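Long-range contacts in protein archease (Thermotoga maritima, PDB 1J5U), which probably activates the tRNA-splicing ligase RtcB by promoting its guanylylation, and binds calcium: residues H19-N30 with D126-T136; I42-V50 with K105-A113. All coordinates share one frame; numbering follows the deposited sequence.

Interaction 1. Residues H19-N30 with D126-T136. With CA (calcium ion), chain B.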
loop_
_atom_site.group_PDB
_atom_site.type_symbol
_atom_site.label_atom_id
_atom_site.label_comp_id
_atom_site.label_asym_id
_atom_site.label_seq_id
_atom_site.Cartn_x
_atom_site.Cartn_y
_atom_site.Cartn_z
ATOM N N HIS A 19 10.737 -1.938 15.245
ATOM C CA HIS A 19 11.141 -1.138 14.079
ATOM C C HIS A 19 9.882 -0.642 13.385
ATOM O O HIS A 19 8.852 -1.258 13.518
ATOM C CB HIS A 19 11.884 -1.999 13.056
ATOM C CG HIS A 19 13.195 -2.544 13.529
ATOM N ND1 HIS A 19 14.378 -1.931 13.777
ATOM C CD2 HIS A 19 13.429 -3.896 13.672
ATOM C CE1 HIS A 19 15.299 -2.915 14.044
ATOM N NE2 HIS A 19 14.702 -4.091 13.976
ATOM N N THR A 20 9.940 0.476 12.675
ATOM C CA THR A 20 8.765 0.872 11.906
ATOM C C THR A 20 9.137 0.453 10.480
ATOM O O THR A 20 8.283 0.356 9.595
ATOM C CB THR A 20 8.461 2.382 11.984
ATOM O OG1 THR A 20 9.679 3.127 11.881
ATOM C CG2 THR A 20 7.753 2.712 13.314
ATOM N N ALA A 21 10.425 0.187 10.267
ATOM C CA ALA A 21 10.885 -0.282 8.958
ATOM C C ALA A 21 11.010 -1.797 9.028
ATOM O O ALA A 21 12.080 -2.342 9.334
ATOM C CB ALA A 21 12.235 0.364 8.586
ATOM N N ASP A 22 9.916 -2.497 8.759
ATOM C CA ASP A 22 9.934 -3.960 8.822
ATOM C C ASP A 22 10.092 -4.706 7.514
ATOM O O ASP A 22 10.866 -5.662 7.447
ATOM C CB ASP A 22 8.691 -4.479 9.537
ATOM C CG ASP A 22 8.704 -4.152 11.015
ATOM O OD1 ASP A 22 9.661 -4.550 11.715
ATOM O OD2 ASP A 22 7.767 -3.482 11.472
ATOM N N ILE A 23 9.339 -4.325 6.486
ATOM C CA ILE A 23 9.471 -4.995 5.206
ATOM C C ILE A 23 9.578 -3.942 4.132
ATOM O O ILE A 23 8.975 -2.867 4.241
ATOM C CB ILE A 23 8.285 -5.958 4.892
ATOM C CG1 ILE A 23 6.989 -5.184 4.700
ATOM C CG2 ILE A 23 8.112 -6.975 6.030
ATOM C CD1 ILE A 23 5.819 -6.111 4.282
ATOM N N ALA A 24 10.359 -4.253 3.098
ATOM C CA ALA A 24 10.603 -3.308 2.029
ATOM C C ALA A 24 10.487 -3.896 0.639
ATOM O O ALA A 24 10.838 -5.048 0.416
ATOM C CB ALA A 24 11.996 -2.712 2.197
ATOM N N TYR A 25 9.987 -3.085 -0.291
ATOM C CA TYR A 25 9.890 -3.486 -1.681
ATOM C C TYR A 25 10.306 -2.318 -2.537
ATOM O O TYR A 25 10.218 -1.157 -2.122
ATOM C CB TYR A 25 8.455 -3.832 -2.107
ATOM C CG TYR A 25 7.787 -4.932 -1.335
ATOM C CD1 TYR A 25 7.376 -4.725 -0.029
ATOM C CD2 TYR A 25 7.547 -6.186 -1.919
ATOM C CE1 TYR A 25 6.747 -5.716 0.681
ATOM C CE2 TYR A 25 6.915 -7.191 -1.203
ATOM C CZ TYR A 25 6.521 -6.942 0.100
ATOM O OH TYR A 25 5.932 -7.928 0.870
ATOM N N GLU A 26 10.753 -2.633 -3.744
ATOM C CA GLU A 26 11.058 -1.615 -4.711
ATOM C C GLU A 26 9.902 -1.784 -5.690
ATOM O O GLU A 26 9.687 -2.883 -6.200
ATOM C CB GLU A 26 12.369 -1.895 -5.432
ATOM C CG GLU A 26 12.754 -0.801 -6.428
ATOM C CD GLU A 26 13.153 0.510 -5.744
ATOM O OE1 GLU A 26 13.614 0.455 -4.574
ATOM O OE2 GLU A 26 13.027 1.587 -6.378
ATOM N N ILE A 27 9.129 -0.723 -5.919
ATOM C CA ILE A 27 8.033 -0.799 -6.870
ATOM C C ILE A 27 8.386 0.067 -8.074
ATOM O O ILE A 27 9.063 1.093 -7.958
ATOM C CB ILE A 27 6.674 -0.345 -6.259
ATOM C CG1 ILE A 27 6.801 1.062 -5.654
ATOM C CG2 ILE A 27 6.201 -1.364 -5.238
ATOM C CD1 ILE A 27 5.482 1.634 -5.142
ATOM N N SER A 28 7.957 -0.364 -9.245
ATOM C CA SER A 28 8.274 0.361 -10.460
ATOM C C SER A 28 7.126 0.276 -11.425
ATOM O O SER A 28 6.363 -0.689 -11.400
ATOM C CB SER A 28 9.521 -0.244 -11.102
ATOM O OG SER A 28 9.334 -1.636 -11.272
ATOM N N GLY A 29 7.011 1.287 -12.279
ATOM C CA GLY A 29 5.948 1.319 -13.265
ATOM C C GLY A 29 6.181 2.532 -14.150
ATOM O O GLY A 29 7.220 3.193 -14.046
ATOM N N ASN A 30 5.232 2.845 -15.026
ATOM C CA ASN A 30 5.413 3.998 -15.909
ATOM C C ASN A 30 4.646 5.223 -15.421
ATOM O O ASN A 30 4.691 6.269 -16.056
ATOM C CB ASN A 30 4.950 3.660 -17.341
ATOM C CG ASN A 30 5.808 2.573 -18.006
ATOM O OD1 ASN A 30 5.280 1.646 -18.636
ATOM N ND2 ASN A 30 7.133 2.691 -17.880
ATOM N N ASP A 126 11.432 5.921 -18.962
ATOM C CA ASP A 126 9.987 5.732 -18.883
ATOM C C ASP A 126 9.569 5.212 -17.500
ATOM O O ASP A 126 8.382 5.169 -17.184
ATOM C CB ASP A 126 9.534 4.706 -19.931
ATOM C CG ASP A 126 9.704 5.201 -21.363
ATOM O OD1 ASP A 126 10.777 5.751 -21.701
ATOM O OD2 ASP A 126 8.756 5.020 -22.158
ATOM N N VAL A 127 10.544 4.828 -16.687
ATOM C CA VAL A 127 10.260 4.252 -15.381
ATOM C C VAL A 127 10.240 5.181 -14.175
ATOM O O VAL A 127 11.148 5.981 -13.957
ATOM C CB VAL A 127 11.243 3.093 -15.082
ATOM C CG1 VAL A 127 10.836 2.373 -13.788
ATOM C CG2 VAL A 127 11.263 2.109 -16.260
ATOM N N LEU A 128 9.172 5.057 -13.401
ATOM C CA LEU A 128 9.006 5.796 -12.169
ATOM C C LEU A 128 9.156 4.715 -11.101
ATOM O O LEU A 128 8.502 3.678 -11.179
ATOM C CB LEU A 128 7.606 6.416 -12.106
ATOM C CG LEU A 128 7.412 7.401 -10.955
ATOM C CD1 LEU A 128 8.390 8.579 -11.130
ATOM C CD2 LEU A 128 5.955 7.906 -10.944
ATOM N N LYS A 129 10.010 4.933 -10.113
ATOM C CA LYS A 129 10.206 3.927 -9.083
ATOM C C LYS A 129 10.502 4.496 -7.702
ATOM O O LYS A 129 10.828 5.673 -7.554
ATOM C CB LYS A 129 11.344 2.980 -9.477
ATOM C CG LYS A 129 12.707 3.652 -9.577
ATOM C CD LYS A 129 13.796 2.677 -10.050
ATOM C CE LYS A 129 15.139 3.400 -10.208
ATOM N NZ LYS A 129 16.122 2.635 -11.039
ATOM N N THR A 130 10.356 3.645 -6.694
ATOM C CA THR A 130 10.659 4.013 -5.315
ATOM C C THR A 130 10.642 2.794 -4.431
ATOM O O THR A 130 10.073 1.758 -4.786
ATOM C CB THR A 130 9.638 5.011 -4.714
ATOM O OG1 THR A 130 10.064 5.386 -3.400
ATOM C CG2 THR A 130 8.243 4.378 -4.596
ATOM N N LYS A 131 11.309 2.907 -3.289
ATOM C CA LYS A 131 11.250 1.846 -2.316
ATOM C C LYS A 131 9.989 2.195 -1.511
ATOM O O LYS A 131 9.568 3.351 -1.483
ATOM C CB LYS A 131 12.481 1.878 -1.393
ATOM C CG LYS A 131 13.475 0.722 -1.623
ATOM C CD LYS A 131 14.710 0.868 -0.746
ATOM C CE LYS A 131 15.607 -0.352 -0.836
ATOM N NZ LYS A 131 15.843 -0.733 -2.255
ATOM N N VAL A 132 9.369 1.191 -0.901
ATOM C CA VAL A 132 8.228 1.403 -0.029
ATOM C C VAL A 132 8.538 0.531 1.171
ATOM O O VAL A 132 8.845 -0.676 1.033
ATOM C CB VAL A 132 6.859 0.985 -0.647
ATOM C CG1 VAL A 132 6.399 2.066 -1.643
ATOM C CG2 VAL A 132 6.961 -0.381 -1.330
ATOM N N VAL A 133 8.477 1.145 2.343
ATOM C CA VAL A 133 8.786 0.440 3.583
ATOM C C VAL A 133 7.572 0.433 4.489
ATOM O O VAL A 133 6.995 1.495 4.799
ATOM C CB VAL A 133 9.981 1.114 4.293
ATOM C CG1 VAL A 133 10.206 0.490 5.691
ATOM C CG2 VAL A 133 11.228 0.968 3.428
ATOM N N PHE A 134 7.180 -0.769 4.892
ATOM C CA PHE A 134 6.024 -0.948 5.742
ATOM C C PHE A 134 6.381 -1.386 7.152
ATOM O O PHE A 134 7.413 -2.026 7.403
ATOM C CB PHE A 134 5.069 -1.991 5.150
ATOM C CG PHE A 134 4.571 -1.646 3.783
ATOM C CD1 PHE A 134 5.341 -1.943 2.656
ATOM C CD2 PHE A 134 3.331 -1.034 3.621
ATOM C CE1 PHE A 134 4.875 -1.638 1.380
ATOM C CE2 PHE A 134 2.846 -0.724 2.347
ATOM C CZ PHE A 134 3.619 -1.029 1.226
ATOM N N ASP A 135 5.476 -1.036 8.055
ATOM C CA ASP A 135 5.573 -1.350 9.464
ATOM C C ASP A 135 4.638 -2.544 9.715
ATOM O O ASP A 135 3.507 -2.556 9.236
ATOM C CB ASP A 135 5.144 -0.108 10.263
ATOM C CG ASP A 135 5.174 -0.336 11.760
ATOM O OD1 ASP A 135 5.996 -1.144 12.195
ATOM O OD2 ASP A 135 4.393 0.295 12.492
ATOM N N THR A 136 5.126 -3.569 10.414
ATOM C CA THR A 136 4.298 -4.730 10.734
ATOM C C THR A 136 4.302 -4.953 12.247
ATOM O O THR A 136 3.609 -5.870 12.722
ATOM C CB THR A 136 4.790 -6.035 10.043
ATOM O OG1 THR A 136 6.119 -6.339 10.478
ATOM C CG2 THR A 136 4.797 -5.880 8.518
ATOM O OXT THR A 136 4.982 -4.190 12.943
HETATM CA CA CA B . 6.931 -2.784 13.683
HETATM O O HOH W 1 9.039 -4.467 14.213
HETATM O O HOH W 2 6.204 -4.784 15.620
HETATM O O HOH W 3 7.433 -1.589 16.159
#

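Interaction 2. Residues I42-V50 with K105-A113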
loop_
_atom_site.group_PDB
_atom_site.type_symbol
_atom_site.label_atom_id
_atom_site.label_comp_id
_atom_site.label_asym_id
_atom_site.label_seq_id
_atom_site.Cartn_x
_atom_site.Cartn_y
_atom_site.Cartn_z
ATOM N N ILE A 42 1.102 -5.497 -3.316
ATOM C CA ILE A 42 1.869 -5.842 -2.123
ATOM C C ILE A 42 0.954 -6.144 -0.931
ATOM O O ILE A 42 1.124 -7.169 -0.254
ATOM C CB ILE A 42 2.856 -4.692 -1.735
ATOM C CG1 ILE A 42 3.986 -4.586 -2.782
ATOM C CG2 ILE A 42 3.442 -4.946 -0.326
ATOM C CD1 ILE A 42 4.948 -3.421 -2.547
ATOM N N LEU A 43 -0.018 -5.256 -0.684
ATOM C CA LEU A 43 -0.962 -5.423 0.419
ATOM C C LEU A 43 -1.735 -6.751 0.348
ATOM O O LEU A 43 -1.839 -7.478 1.348
ATOM C CB LEU A 43 -1.955 -4.224 0.466
ATOM C CG LEU A 43 -1.368 -2.842 0.814
ATOM C CD1 LEU A 43 -2.486 -1.784 0.790
ATOM C CD2 LEU A 43 -0.710 -2.879 2.215
ATOM N N LEU A 44 -2.261 -7.073 -0.827
ATOM C CA LEU A 44 -3.023 -8.312 -1.040
ATOM C C LEU A 44 -2.152 -9.569 -0.895
ATOM O O LEU A 44 -2.550 -10.563 -0.275
ATOM C CB LEU A 44 -3.627 -8.318 -2.445
ATOM C CG LEU A 44 -4.631 -7.195 -2.729
ATOM C CD1 LEU A 44 -5.111 -7.265 -4.175
ATOM C CD2 LEU A 44 -5.791 -7.337 -1.769
ATOM N N GLU A 45 -0.970 -9.509 -1.485
ATOM C CA GLU A 45 -0.036 -10.628 -1.450
ATOM C C GLU A 45 0.554 -10.855 -0.061
ATOM O O GLU A 45 0.540 -11.974 0.451
ATOM C CB GLU A 45 1.083 -10.374 -2.464
ATOM C CG GLU A 45 2.354 -11.191 -2.246
ATOM C CD GLU A 45 3.517 -10.639 -3.060
ATOM O OE1 GLU A 45 3.366 -10.526 -4.292
ATOM O OE2 GLU A 45 4.570 -10.316 -2.465
ATOM N N GLU A 46 1.050 -9.785 0.553
ATOM C CA GLU A 46 1.671 -9.868 1.866
ATOM C C GLU A 46 0.681 -10.330 2.933
ATOM O O GLU A 46 1.020 -11.130 3.823
ATOM C CB GLU A 46 2.269 -8.498 2.215
ATOM C CG GLU A 46 3.002 -8.405 3.525
ATOM C CD GLU A 46 4.115 -9.419 3.644
ATOM O OE1 GLU A 46 4.840 -9.652 2.654
ATOM O OE2 GLU A 46 4.268 -9.973 4.740
ATOM N N GLU A 47 -0.553 -9.841 2.847
ATOM C CA GLU A 47 -1.577 -10.221 3.814
ATOM C C GLU A 47 -2.339 -11.496 3.451
ATOM O O GLU A 47 -3.147 -11.975 4.238
ATOM C CB GLU A 47 -2.562 -9.075 4.008
ATOM C CG GLU A 47 -1.924 -7.821 4.598
ATOM C CD GLU A 47 -2.946 -6.964 5.309
ATOM O OE1 GLU A 47 -4.137 -7.053 4.941
ATOM O OE2 GLU A 47 -2.576 -6.202 6.222
ATOM N N GLY A 48 -2.064 -12.043 2.278
ATOM C CA GLY A 48 -2.729 -13.255 1.821
ATOM C C GLY A 48 -4.240 -13.091 1.773
ATOM O O GLY A 48 -5.003 -14.003 2.112
ATOM N N ILE A 49 -4.676 -11.910 1.345
ATOM C CA ILE A 49 -6.091 -11.594 1.280
ATOM C C ILE A 49 -6.837 -12.367 0.206
ATOM O O ILE A 49 -6.378 -12.489 -0.923
ATOM C CB ILE A 49 -6.282 -10.056 1.061
ATOM C CG1 ILE A 49 -5.813 -9.322 2.309
ATOM C CG2 ILE A 49 -7.747 -9.717 0.754
ATOM C CD1 ILE A 49 -5.658 -7.814 2.152
ATOM N N VAL A 50 -7.982 -12.916 0.583
ATOM C CA VAL A 50 -8.833 -13.644 -0.357
ATOM C C VAL A 50 -10.077 -12.763 -0.417
ATOM O O VAL A 50 -10.612 -12.353 0.618
ATOM C CB VAL A 50 -9.198 -15.068 0.154
ATOM C CG1 VAL A 50 -10.065 -15.791 -0.877
ATOM C CG2 VAL A 50 -7.928 -15.876 0.398
ATOM N N LYS A 105 -11.184 -13.733 3.566
ATOM C CA LYS A 105 -10.271 -14.114 4.637
ATOM C C LYS A 105 -8.852 -13.633 4.360
ATOM O O LYS A 105 -8.517 -13.259 3.230
ATOM C CB LYS A 105 -10.279 -15.636 4.839
ATOM C CG LYS A 105 -9.956 -16.445 3.594
ATOM C CD LYS A 105 -9.794 -17.924 3.951
ATOM C CE LYS A 105 -9.695 -18.794 2.703
ATOM N NZ LYS A 105 -10.953 -18.734 1.887
ATOM N N LYS A 106 -8.035 -13.637 5.411
ATOM C CA LYS A 106 -6.639 -13.218 5.332
ATOM C C LYS A 106 -5.755 -14.318 5.914
ATOM O O LYS A 106 -6.150 -15.015 6.847
ATOM C CB LYS A 106 -6.405 -11.932 6.121
ATOM C CG LYS A 106 -7.145 -10.728 5.600
ATOM C CD LYS A 106 -6.557 -9.437 6.161
ATOM C CE LYS A 106 -6.583 -9.418 7.676
ATOM N NZ LYS A 106 -6.095 -8.124 8.203
ATOM N N GLU A 107 -4.560 -14.462 5.355
ATOM C CA GLU A 107 -3.606 -15.479 5.789
ATOM C C GLU A 107 -2.223 -14.920 5.511
ATOM O O GLU A 107 -1.688 -15.097 4.420
ATOM C CB GLU A 107 -3.790 -16.767 4.972
ATOM C CG GLU A 107 -5.238 -17.063 4.588
ATOM C CD GLU A 107 -5.370 -17.677 3.200
ATOM O OE1 GLU A 107 -4.800 -17.107 2.234
ATOM O OE2 GLU A 107 -6.051 -18.720 3.076
ATOM N N GLY A 108 -1.644 -14.230 6.481
ATOM C CA GLY A 108 -0.325 -13.687 6.252
ATOM C C GLY A 108 0.109 -12.698 7.298
ATOM O O GLY A 108 -0.341 -12.737 8.442
ATOM N N THR A 109 0.979 -11.790 6.890
ATOM C CA THR A 109 1.514 -10.784 7.784
ATOM C C THR A 109 0.682 -9.519 7.721
ATOM O O THR A 109 0.563 -8.908 6.659
ATOM C CB THR A 109 2.959 -10.425 7.389
ATOM O OG1 THR A 109 3.652 -11.611 6.979
ATOM C CG2 THR A 109 3.683 -9.801 8.561
ATOM N N GLU A 110 0.126 -9.118 8.856
ATOM C CA GLU A 110 -0.684 -7.905 8.929
ATOM C C GLU A 110 0.187 -6.662 8.762
ATOM O O GLU A 110 1.146 -6.475 9.504
ATOM C CB GLU A 110 -1.391 -7.826 10.279
ATOM C CG GLU A 110 -2.130 -9.103 10.680
ATOM C CD GLU A 110 -1.305 -9.993 11.607
ATOM O OE1 GLU A 110 -0.236 -10.498 11.177
ATOM O OE2 GLU A 110 -1.729 -10.173 12.777
ATOM N N ILE A 111 -0.134 -5.811 7.791
ATOM C CA ILE A 111 0.636 -4.597 7.596
ATOM C C ILE A 111 -0.050 -3.475 8.361
ATOM O O ILE A 111 -1.244 -3.215 8.164
ATOM C CB ILE A 111 0.753 -4.234 6.091
ATOM C CG1 ILE A 111 1.675 -5.237 5.392
ATOM C CG2 ILE A 111 1.282 -2.818 5.929
ATOM C CD1 ILE A 111 1.799 -5.042 3.872
ATOM N N LYS A 112 0.710 -2.820 9.237
ATOM C CA LYS A 112 0.202 -1.733 10.061
ATOM C C LYS A 112 0.177 -0.379 9.368
ATOM O O LYS A 112 -0.698 0.457 9.629
ATOM C CB LYS A 112 1.053 -1.589 11.328
ATOM C CG LYS A 112 1.008 -2.781 12.271
ATOM C CD LYS A 112 1.894 -2.520 13.479
ATOM C CE LYS A 112 1.992 -3.740 14.379
ATOM N NZ LYS A 112 3.079 -3.550 15.392
ATOM N N ALA A 113 1.158 -0.139 8.510
ATOM C CA ALA A 113 1.221 1.136 7.832
ATOM C C ALA A 113 2.333 1.208 6.804
ATOM O O ALA A 113 3.299 0.430 6.848
ATOM C CB ALA A 113 1.462 2.254 8.864
HETATM O O HOH W 4 -3.245 -3.749 6.474
HETATM O O HOH W 5 -3.664 -6.773 8.575
#

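Interaction 1. Residues H19-N30 with D126-T136
Strands I23-G29 and V127-D135 pair antiparallel, the first an outer strand and the second the central one of a three-stranded sheet, and their join runs into a calcium site at the C-terminus of the chain. Regular backbone bonds link the pairs I23-F134, Y25-V132, I27-T130 and G29-L128. At the calcium end the pairing bulges: D22 N and I23 N both donate to F134 O, at 2.9 and 3.1 Å, reaching it from opposite faces of its carbonyl plane. The face bearing I23, Y25, I27, V132 and F134 turns to helix 32-47. There I27 CG1 lies between backbone N and carbonyl carbon (chi1 54°), and I27 CD1 comes 3.6 Å from V132 CG1, the two side chains crossing at about a right angle. On the other face, E26 bends at chi2 across K131 into a salt bridge, E26 OE1 to K131 NZ 3.4 Å, whose hydrogen bond is weak.

The bulge leads into the metal site. D22 OD2 binds calcium at 2.5 Å and also accepts a nearly straight bond from T136 N (2.8 Å, 174°), arriving on the anti side, somewhat out of the carboxylate plane. H19 O, D135 OD1 (2.4 Å), T136 OXT and three waters complete seven ligands. A classic beta bulge thus adjoins a calcium site at one end of an antiparallel strand pair, built where the first strand begins and the second ends.

Interaction 2. Residues I42-V50 with K105-A113
Where helix 32-47 ends, the chain turns through G48, in a Schellman motif with positive phi, and runs out alongside K105-T109, held by a series of backbone bonds. T109 N donates to E46 O, E107 N to E47 O (3.1 Å), and V50 N to K105 O (2.7 Å), this last forming an antiparallel hydrogen-bonded pair whose return bond is weak. The loop therefore takes up carbonyls of the last helical turn. G48 CA lies 3.4 Å from E107 O in a CA-H...O contact, and G108 CA lies close to E46 O, so each glycine lets the other chain's backbone approach.

Among the side chains, E47 carries the main polar link. Its CG stands anti to the carbonyl carbon (chi1 -63°) and the chain beyond is extended, which carries the carboxylate to the backbone N of I111. E47 OE2 receives I111 N on its anti lone pair at 2.9 Å in a nearly straight bond, and two waters also donate to it; one bridges to I111 O and the other to K106 NZ. Three donors thus grip one buried oxygen and probably help to keep the carboxylate charged. E47 OE1, by contrast, is buried without a hydrogen-bonding partner, and K106 NZ makes only a long ion pair with it at 4.0 Å, the two side chains running side by side.

E46 bends at chi2; E46 OE2 accepts a weak bond from T109 OG1, and E46 CG rests 3.6 Å from I111 CD1. The same methyl meets L43 CD2 at 3.7 Å, so the end of I111 packs on E46 and L43 of the helix. Further along, V50 and K105 lie side by side. The whole is a Schellman-capped helix end clasped by the loop that joins strands 95-105 and 113-124.

How the interactions relate
Interaction 2 lies, along the chain, within the loop closed by interaction 1, and the two meet directly: D135 O and D135 N pair with K112 N and A113 O at 2.8 and 2.9 Å, probably as hydrogen bonds. Both are partly buried and both bear on helix 32-47, whose side receives the sheet of interaction 1 while its C-terminal end is held in interaction 2. I111 touches F134, which joins their apolar parts. The chemistry differs with place. Interaction 1 relies on regular strand pairing and ends in oxygen ligands of calcium, whereas interaction 2 uses irregular backbone bonds and a water-bridged glutamate.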